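Local coordinates for protein Sec-alkylsulfatase (Pseudomonas sp., PDB 4AXH) that hydrolyses (R)-secondary-alkyl sulfates at a zinc centre with strict inversion of configuration, releasing the (S)-secondary alcohol and sulfate, at residues T136-D141 against I298-F303; P171-V176 against H275-V280. All coordinates share one frame; numbering follows the deposited sequence.

How the contacts relate
Of the four segments, strand 135-138 and the turn after it come first along the chain and form one half of contact 1; all four lie in the metallo-beta-lactamase part. The chain then adds strand 172-176 to the same sheet, the first half of contact 2. About a hundred residues later the hairpin at 275-280, in the second sheet, closes contact 2, and strand 296-300 with its turn then closes contact 1. Contact 2 is thus nested inside contact 1, and both join the same two sheets, their centres about 9 Å apart. They also meet directly: Asp141 N lies 2.8 Å from Asp278 O, probably as a hydrogen bond, linking a turn of each sheet.

Contact 1: residues T136-D141 against I298-F303; sequences TIIEGD and IYLPQF
Ile138 meets Leu300 and Phe303 in a buried, wholly apolar contact between the facing sides of two beta-sheets. Strand 135-138 of the first sheet supplies the isoleucine; strand 296-300 and the turn after it, in the second, supply its partners. The strands share no backbone pairing. Ile138 CA and Leu300 CA, the closest such pair, are 9.8 Å apart, a spacing bridged by side chains.

The two branches of Ile138 divide the work. With chi1 at -41°, CG1 lies beside the backbone N and CG2 roughly anti to it, an arrangement that sends CD1 to the leucine and CG2 to the phenylalanine. The longer branch ends in CD1, which meets the leucine methyl tip to tip, Ile138 CD1 to Leu300 CD2 at 4.2 Å. The shorter, CG2, reaches the far end of the phenylalanine: Ile138 CG2 is 4.0 Å from Phe303 CZ and equally near Phe303 CE1. This methyl approaches the ring obliquely.

Phe303 can return to the interface because the chain bends after Leu300, residues 301-303 having helical backbone angles, with a weak bond from Phe303 N to Leu300 O (3.1 Å) across the bend. With chi1 at -68°, CG lies anti to the carbonyl carbon and the ring extends towards strand 135-138. Neighbours complete the layer: Leu124 touches both Ile138 and Phe303, Val280 touches Ile138, and Leu282 touches Leu300.

Helices lie beyond: Tyr299 stacks on Tyr344 of helix 330-344, while Glu139, just past its strand, bonds through OE2 to Tyr163 OH of helix 153-164 and forms a salt bridge through OE1 with Arg167, just after that helix. Helix, sheet, sheet and helix in succession are the layers of the alpha-beta/beta-alpha sandwich that defines the metallo-beta-lactamase fold, and Ile138 lies in its central apolar seam.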
loop_
_atom_site.group_PDB
_atom_site.type_symbol
_atom_site.label_atom_id
_atom_site.label_comp_id
_atom_site.label_asym_id
_atom_site.label_seq_id
_atom_site.Cartn_x
_atom_site.Cartn_y
_atom_site.Cartn_z
ATOM N N THR A 136 29.808 -8.371 8.890
ATOM C CA THR A 136 30.367 -9.717 8.782
ATOM C C THR A 136 31.766 -9.592 8.128
ATOM O O THR A 136 31.893 -8.984 7.060
ATOM C CB THR A 136 29.442 -10.599 7.962
ATOM O OG1 THR A 136 28.122 -10.589 8.543
ATOM C CG2 THR A 136 29.989 -12.011 7.798
ATOM N N ILE A 137 32.803 -10.117 8.793
ATOM C CA ILE A 137 34.166 -10.083 8.271
ATOM C C ILE A 137 34.648 -11.474 7.889
ATOM O O ILE A 137 34.907 -12.284 8.769
ATOM C CB ILE A 137 35.178 -9.359 9.193
ATOM C CG1 ILE A 137 34.701 -7.953 9.541
ATOM C CG2 ILE A 137 36.551 -9.319 8.509
ATOM C CD1 ILE A 137 35.079 -7.479 10.905
ATOM N N ILE A 138 34.771 -11.736 6.586
ATOM C CA ILE A 138 35.276 -13.002 6.038
ATOM C C ILE A 138 36.754 -12.779 5.748
ATOM O O ILE A 138 37.116 -11.802 5.080
ATOM C CB ILE A 138 34.536 -13.467 4.747
ATOM C CG1 ILE A 138 33.024 -13.262 4.809
ATOM C CG2 ILE A 138 34.873 -14.898 4.389
ATOM C CD1 ILE A 138 32.352 -13.157 3.398
ATOM N N GLU A 139 37.612 -13.685 6.232
ATOM C CA GLU A 139 39.050 -13.591 5.980
ATOM C C GLU A 139 39.471 -13.764 4.509
ATOM O O GLU A 139 39.394 -12.788 3.747
ATOM C CB GLU A 139 39.884 -14.320 7.023
ATOM C CG GLU A 139 39.998 -13.405 8.235
ATOM C CD GLU A 139 40.439 -13.929 9.578
ATOM O OE1 GLU A 139 40.961 -15.065 9.661
ATOM O OE2 GLU A 139 40.361 -13.140 10.543
ATOM N N GLY A 140 39.824 -14.957 4.082
ATOM C CA GLY A 140 40.207 -15.102 2.680
ATOM C C GLY A 140 41.695 -14.978 2.436
ATOM O O GLY A 140 42.452 -14.572 3.334
ATOM N N ASP A 141 42.109 -15.331 1.199
ATOM C CA ASP A 141 43.498 -15.395 0.720
ATOM C C ASP A 141 44.438 -14.250 1.098
ATOM O O ASP A 141 45.335 -14.464 1.923
ATOM C CB ASP A 141 43.576 -15.785 -0.775
ATOM C CG ASP A 141 43.081 -17.196 -1.098
ATOM O OD1 ASP A 141 43.002 -18.041 -0.160
ATOM O OD2 ASP A 141 42.830 -17.478 -2.287
ATOM N N ILE A 298 23.115 -14.219 1.344
ATOM C CA ILE A 298 24.451 -14.621 0.946
ATOM C C ILE A 298 24.795 -15.946 1.603
ATOM O O ILE A 298 24.851 -16.032 2.829
ATOM C CB ILE A 298 25.503 -13.514 1.228
ATOM C CG1 ILE A 298 25.086 -12.164 0.614
ATOM C CG2 ILE A 298 26.919 -13.933 0.747
ATOM C CD1 ILE A 298 24.571 -11.205 1.563
ATOM N N TYR A 299 24.977 -16.988 0.795
ATOM C CA TYR A 299 25.361 -18.294 1.316
ATOM C C TYR A 299 26.875 -18.454 1.107
ATOM O O TYR A 299 27.442 -17.921 0.153
ATOM C CB TYR A 299 24.519 -19.437 0.678
ATOM C CG TYR A 299 24.951 -20.842 1.051
ATOM C CD1 TYR A 299 24.701 -21.358 2.319
ATOM C CD2 TYR A 299 25.543 -21.684 0.110
ATOM C CE1 TYR A 299 25.080 -22.658 2.658
ATOM C CE2 TYR A 299 25.900 -22.995 0.429
ATOM C CZ TYR A 299 25.678 -23.476 1.706
ATOM O OH TYR A 299 26.100 -24.745 2.017
ATOM N N LEU A 300 27.523 -19.097 2.061
ATOM C CA LEU A 300 28.948 -19.346 2.030
ATOM C C LEU A 300 29.157 -20.843 1.919
ATOM O O LEU A 300 29.208 -21.545 2.944
ATOM C CB LEU A 300 29.664 -18.743 3.253
ATOM C CG LEU A 300 29.525 -17.240 3.376
ATOM C CD1 LEU A 300 30.148 -16.742 4.658
ATOM C CD2 LEU A 300 30.111 -16.534 2.166
ATOM N N PRO A 301 29.221 -21.360 0.658
ATOM C CA PRO A 301 29.377 -22.818 0.474
ATOM C C PRO A 301 30.576 -23.438 1.186
ATOM O O PRO A 301 30.426 -24.517 1.752
ATOM C CB PRO A 301 29.352 -23.021 -1.047
ATOM C CG PRO A 301 29.506 -21.681 -1.635
ATOM C CD PRO A 301 29.114 -20.659 -0.637
ATOM N N GLN A 302 31.701 -22.714 1.263
ATOM C CA GLN A 302 32.925 -23.174 1.927
ATOM C C GLN A 302 32.767 -23.311 3.423
ATOM O O GLN A 302 33.404 -24.179 4.029
ATOM C CB GLN A 302 34.096 -22.217 1.661
ATOM C CG GLN A 302 34.546 -22.118 0.209
ATOM C CD GLN A 302 35.311 -20.836 -0.043
ATOM O OE1 GLN A 302 35.352 -19.898 0.771
ATOM N NE2 GLN A 302 35.925 -20.758 -1.195
ATOM N N PHE A 303 31.949 -22.434 4.028
ATOM C CA PHE A 303 31.755 -22.358 5.470
ATOM C C PHE A 303 30.496 -23.070 5.967
ATOM O O PHE A 303 30.385 -23.312 7.177
ATOM C CB PHE A 303 31.699 -20.884 5.888
ATOM C CG PHE A 303 32.991 -20.120 5.746
ATOM C CD1 PHE A 303 33.349 -19.550 4.530
ATOM C CD2 PHE A 303 33.810 -19.901 6.844
ATOM C CE1 PHE A 303 34.540 -18.851 4.399
ATOM C CE2 PHE A 303 34.996 -19.181 6.717
ATOM C CZ PHE A 303 35.357 -18.669 5.492
#

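Contact 2: residues P171-V176 against H275-V280; sequences PIVAVV and HTVDGV
Val277 is where segment 275-280, followed from its start, first touches strand 172-176, and it does so with both methyls. Its CG1 stands between the backbone N and the carbonyl carbon (chi1 62°), leaving CG2 anti to the N, so that the two methyls straddle a single small neighbour: Ala174 CB is 3.9 Å from Val277 CG1 and equally near Val277 CG2. Val277 CG2 also touches Val173 CG1 at 4.1 Å, the two valine side chains sliding past each other in opposite directions. Phe205 of strand 203-207 and Leu282 pack against Val277 as well.

Asp278 comes next, at the head of the turn. Its side chain crosses that of Val173 at about a right angle, with Asp278 OD2 4.0 Å from Val173 CG2, a van der Waals approach. The carboxylate has its polar partners in the loop before strand 144-147: OD1 bonds to Ser142 OG and OD2 accepts from Gly143 N. Two bonds, one to each oxygen, should limit its rotation beside the valine.

Gly279 completes the bend, and like Asp278 it has positive phi. At Val280 the chain has reversed: Val277 N donates to Val280 O over 3.0 Å, and a weak bond returns from Val280 N to Val277 O. Val280 then turns to Val145 of the first sheet. Asp278-Gly279 thus forms a type I' turn in a tight two-residue beta-hairpin, whose end packs on a strand of the opposite sheet at the margin of the metallo-beta-lactamase sandwich, away from the zinc site.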
loop_
_atom_site.group_PDB
_atom_site.type_symbol
_atom_site.label_atom_id
_atom_site.label_comp_id
_atom_site.label_asym_id
_atom_site.label_seq_id
_atom_site.Cartn_x
_atom_site.Cartn_y
_atom_site.Cartn_z
ATOM N N PRO A 171 44.237 -5.649 3.866
ATOM C CA PRO A 171 43.338 -4.677 3.223
ATOM C C PRO A 171 41.930 -5.231 3.117
ATOM O O PRO A 171 41.686 -6.325 3.591
ATOM C CB PRO A 171 43.964 -4.500 1.824
ATOM C CG PRO A 171 44.651 -5.788 1.550
ATOM C CD PRO A 171 45.164 -6.263 2.865
ATOM N N ILE A 172 41.045 -4.511 2.422
ATOM C CA ILE A 172 39.675 -4.879 2.095
ATOM C C ILE A 172 39.667 -5.074 0.598
ATOM O O ILE A 172 39.895 -4.123 -0.154
ATOM C CB ILE A 172 38.668 -3.807 2.586
ATOM C CG1 ILE A 172 38.661 -3.768 4.138
ATOM C CG2 ILE A 172 37.275 -4.054 2.008
ATOM C CD1 ILE A 172 38.035 -2.539 4.796
ATOM N N VAL A 173 39.485 -6.328 0.166
ATOM C CA VAL A 173 39.456 -6.700 -1.249
ATOM C C VAL A 173 38.016 -6.598 -1.783
ATOM O O VAL A 173 37.786 -6.267 -2.948
ATOM C CB VAL A 173 40.048 -8.117 -1.466
ATOM C CG1 VAL A 173 40.043 -8.495 -2.956
ATOM C CG2 VAL A 173 41.460 -8.218 -0.902
ATOM N N ALA A 174 37.054 -6.933 -0.945
ATOM C CA ALA A 174 35.676 -6.953 -1.391
ATOM C C ALA A 174 34.705 -6.524 -0.308
ATOM O O ALA A 174 34.956 -6.734 0.889
ATOM C CB ALA A 174 35.311 -8.356 -1.905
ATOM N N VAL A 175 33.586 -5.935 -0.753
ATOM C CA VAL A 175 32.474 -5.520 0.088
ATOM C C VAL A 175 31.186 -5.993 -0.565
ATOM O O VAL A 175 31.102 -5.983 -1.783
ATOM C CB VAL A 175 32.484 -3.991 0.415
ATOM C CG1 VAL A 175 31.159 -3.522 1.005
ATOM C CG2 VAL A 175 33.628 -3.641 1.351
ATOM N N VAL A 176 30.210 -6.448 0.254
ATOM C CA VAL A 176 28.878 -6.897 -0.163
ATOM C C VAL A 176 27.868 -6.025 0.558
ATOM O O VAL A 176 27.921 -5.898 1.769
ATOM C CB VAL A 176 28.627 -8.392 0.139
ATOM C CG1 VAL A 176 27.224 -8.825 -0.286
ATOM C CG2 VAL A 176 29.672 -9.272 -0.529
ATOM N N HIS A 275 29.876 -16.349 -7.091
ATOM C CA HIS A 275 31.064 -15.501 -7.308
ATOM C C HIS A 275 32.168 -15.861 -6.347
ATOM O O HIS A 275 31.916 -16.159 -5.174
ATOM C CB HIS A 275 30.769 -14.015 -7.147
ATOM C CG HIS A 275 29.911 -13.463 -8.217
ATOM N ND1 HIS A 275 30.454 -12.948 -9.360
ATOM C CD2 HIS A 275 28.564 -13.338 -8.265
ATOM C CE1 HIS A 275 29.426 -12.543 -10.089
ATOM N NE2 HIS A 275 28.266 -12.749 -9.462
ATOM N N THR A 276 33.396 -15.791 -6.835
ATOM C CA THR A 276 34.565 -16.084 -6.034
ATOM C C THR A 276 35.491 -14.878 -6.037
ATOM O O THR A 276 35.676 -14.247 -7.087
ATOM C CB THR A 276 35.119 -17.514 -6.327
ATOM O OG1 THR A 276 36.302 -17.781 -5.553
ATOM C CG2 THR A 276 35.359 -17.764 -7.808
ATOM N N VAL A 277 35.962 -14.476 -4.837
ATOM C CA VAL A 277 36.825 -13.298 -4.629
ATOM C C VAL A 277 37.761 -13.557 -3.455
ATOM O O VAL A 277 37.292 -13.863 -2.360
ATOM C CB VAL A 277 36.017 -11.948 -4.525
ATOM C CG1 VAL A 277 35.062 -11.927 -3.334
ATOM C CG2 VAL A 277 36.942 -10.727 -4.518
ATOM N N ASP A 278 39.078 -13.485 -3.684
ATOM C CA ASP A 278 40.113 -13.737 -2.669
ATOM C C ASP A 278 40.000 -15.140 -2.031
ATOM O O ASP A 278 40.254 -15.327 -0.836
ATOM C CB ASP A 278 40.190 -12.602 -1.630
ATOM C CG ASP A 278 41.563 -12.450 -0.995
ATOM O OD1 ASP A 278 42.580 -12.709 -1.690
ATOM O OD2 ASP A 278 41.629 -12.050 0.187
ATOM N N GLY A 279 39.646 -16.119 -2.862
ATOM C CA GLY A 279 39.495 -17.503 -2.445
ATOM C C GLY A 279 38.336 -17.696 -1.494
ATOM O O GLY A 279 38.415 -18.516 -0.574
ATOM N N VAL A 280 37.262 -16.906 -1.694
ATOM C CA VAL A 280 36.039 -16.920 -0.893
ATOM C C VAL A 280 34.898 -17.134 -1.864
ATOM O O VAL A 280 34.730 -16.348 -2.797
ATOM C CB VAL A 280 35.867 -15.628 -0.033
ATOM C CG1 VAL A 280 34.530 -15.613 0.682
ATOM C CG2 VAL A 280 37.000 -15.477 0.972
#